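Local coordinates for transcriptional regulatory protein FIXJ (Sinorhizobium meliloti, PDB 1DBW) that activates transcription of the nitrogen-fixation regulators nifA and fixK once switched on by FixL, and is represented by the receiver domain alone, at residues Glu64-Leu69 against Ser78-Gly83. The protein carries 2 engineered substitutions. Numbering follows the deposited sequence. Where two conformers were deposited one is given.
Sequences ELLRNL and SIVITG
Leu66 sets its CG beside its own backbone N and anti to the carbonyl carbon (chi1 -61°). With chi2 at -173°, the forked end reaches the strand and divides between two residues. CD2 lies against Ser78, in the conformer given 3.3 Å from OG and 3.6 Å from CB. CD1 meets the CG2 methyl of Val80 at 3.9 Å. Val80 holds CG1 anti to its backbone N (chi1 173°), which leaves CG2 beside that N and facing the leucine. Ser78 and Val80 are two apart on the strand and point to the same side, toward the helix; Ile79 between them points away. The contact belongs to the beta-alpha-beta unit of strand 49-54, helix 62-71 and strand 78-82 in the CheY-like receiver fold. The helix packs on one face of the parallel sheet. In that same conformer the Ser78 hydroxyl is hydrogen-bonded to Ile76 O just before the strand. Leu66 also touches Ala96, while Val80 touches Thr53 and Ser78 touches Leu51, both on strand 49-54. The side chain of Val80 is about 8 Å from that of Asp54, a magnesium-binding residue and the predicted phosphorylation site.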
loop_
_atom_site.group_PDB
_atom_site.type_symbol
_atom_site.label_atom_id
_atom_site.label_comp_id
_atom_site.label_asym_id
_atom_site.label_seq_id
_atom_site.Cartn_x
_atom_site.Cartn_y
_atom_site.Cartn_z
ATOM N N GLU A 64 0.583 -6.376 -9.646
ATOM C CA GLU A 64 0.090 -7.753 -9.666
ATOM C C GLU A 64 -0.781 -7.998 -8.430
ATOM O O GLU A 64 -1.802 -8.683 -8.496
ATOM C CB GLU A 64 1.264 -8.731 -9.670
ATOM C CG GLU A 64 2.123 -8.650 -10.928
ATOM C CD GLU A 64 3.500 -9.264 -10.735
ATOM O OE1 GLU A 64 4.501 -8.518 -10.848
ATOM O OE2 GLU A 64 3.583 -10.484 -10.457
ATOM N N LEU A 65 -0.386 -7.410 -7.306
ATOM C CA LEU A 65 -1.169 -7.574 -6.093
ATOM C C LEU A 65 -2.563 -6.948 -6.311
ATOM O O LEU A 65 -3.574 -7.561 -5.952
ATOM C CB LEU A 65 -0.437 -6.947 -4.897
ATOM C CG LEU A 65 -1.213 -6.957 -3.568
ATOM C CD1 LEU A 65 -1.598 -8.373 -3.198
ATOM C CD2 LEU A 65 -0.351 -6.321 -2.473
ATOM N N LEU A 66 -2.616 -5.751 -6.903
ATOM C CA LEU A 66 -3.889 -5.077 -7.191
ATOM C C LEU A 66 -4.750 -5.903 -8.119
ATOM O O LEU A 66 -5.965 -6.032 -7.920
ATOM C CB LEU A 66 -3.667 -3.695 -7.808
ATOM C CG LEU A 66 -2.896 -2.695 -6.943
ATOM C CD1 LEU A 66 -2.910 -1.335 -7.593
ATOM C CD2 LEU A 66 -3.518 -2.627 -5.544
ATOM N N ARG A 67 -4.098 -6.545 -9.083
ATOM C CA ARG A 67 -4.791 -7.380 -10.048
ATOM C C ARG A 67 -5.373 -8.588 -9.337
ATOM O O ARG A 67 -6.543 -8.924 -9.530
ATOM C CB ARG A 67 -3.819 -7.818 -11.149
ATOM N N ASN A 68 -4.571 -9.204 -8.467
ATOM C CA ASN A 68 -4.993 -10.371 -7.693
ATOM C C ASN A 68 -6.132 -10.021 -6.723
ATOM O O ASN A 68 -7.043 -10.830 -6.494
ATOM C CB ASN A 68 -3.807 -10.980 -6.956
ATOM C CG ASN A 68 -2.797 -11.656 -7.901
ATOM O OD1 ASN A 68 -1.767 -12.150 -7.459
ATOM N ND2 ASN A 68 -3.099 -11.679 -9.190
ATOM N N LEU A 69 -6.077 -8.819 -6.148
ATOM C CA LEU A 69 -7.146 -8.369 -5.253
ATOM C C LEU A 69 -8.407 -8.234 -6.085
ATOM O O LEU A 69 -9.492 -8.653 -5.660
ATOM C CB LEU A 69 -6.791 -7.033 -4.619
ATOM C CG LEU A 69 -5.780 -7.164 -3.467
ATOM C CD1 LEU A 69 -5.221 -5.801 -3.097
ATOM C CD2 LEU A 69 -6.426 -7.788 -2.243
ATOM N N SER A 78 -5.673 1.650 -2.485
ATOM C CA SER A 78 -4.231 1.365 -2.417
ATOM C C SER A 78 -3.280 2.440 -2.959
ATOM O O SER A 78 -3.542 3.012 -4.026
ATOM C CB SER A 78 -3.914 0.070 -3.189
ATOM O OG SER A 78 -4.942 -0.908 -3.103
ATOM N N ILE A 79 -2.153 2.626 -2.250
ATOM C CA ILE A 79 -1.079 3.545 -2.583
ATOM C C ILE A 79 0.060 2.609 -2.950
ATOM O O ILE A 79 0.443 1.724 -2.176
ATOM C CB ILE A 79 -0.664 4.355 -1.358
ATOM C CG1 ILE A 79 -1.845 5.205 -0.872
ATOM C CG2 ILE A 79 0.534 5.250 -1.701
ATOM C CD1 ILE A 79 -2.527 5.964 -2.018
ATOM N N VAL A 80 0.634 2.802 -4.130
ATOM C CA VAL A 80 1.721 1.919 -4.571
ATOM C C VAL A 80 3.001 2.737 -4.534
ATOM O O VAL A 80 3.061 3.765 -5.134
ATOM C CB VAL A 80 1.460 1.405 -6.025
ATOM C CG1 VAL A 80 2.668 0.624 -6.535
ATOM C CG2 VAL A 80 0.187 0.480 -6.044
ATOM N N ILE A 81 3.960 2.331 -3.712
ATOM C CA ILE A 81 5.222 3.053 -3.634
ATOM C C ILE A 81 6.030 2.497 -4.797
ATOM O O ILE A 81 6.214 1.268 -4.913
ATOM C CB ILE A 81 5.926 2.796 -2.308
ATOM C CG1 ILE A 81 5.114 3.451 -1.195
ATOM C CG2 ILE A 81 7.318 3.390 -2.354
ATOM C CD1 ILE A 81 5.604 3.076 0.213
ATOM N N THR A 82 6.576 3.411 -5.584
ATOM C CA THR A 82 7.303 3.023 -6.784
ATOM C C THR A 82 8.788 3.402 -6.759
ATOM O O THR A 82 9.206 4.318 -6.041
ATOM C CB THR A 82 6.593 3.619 -8.045
ATOM O OG1 THR A 82 6.554 5.045 -7.935
ATOM C CG2 THR A 82 5.120 3.123 -8.134
ATOM N N GLY A 83 9.568 2.697 -7.576
ATOM C CA GLY A 83 10.994 2.944 -7.634
ATOM C C GLY A 83 11.383 4.326 -8.108
ATOM O O GLY A 83 10.666 4.960 -8.903
#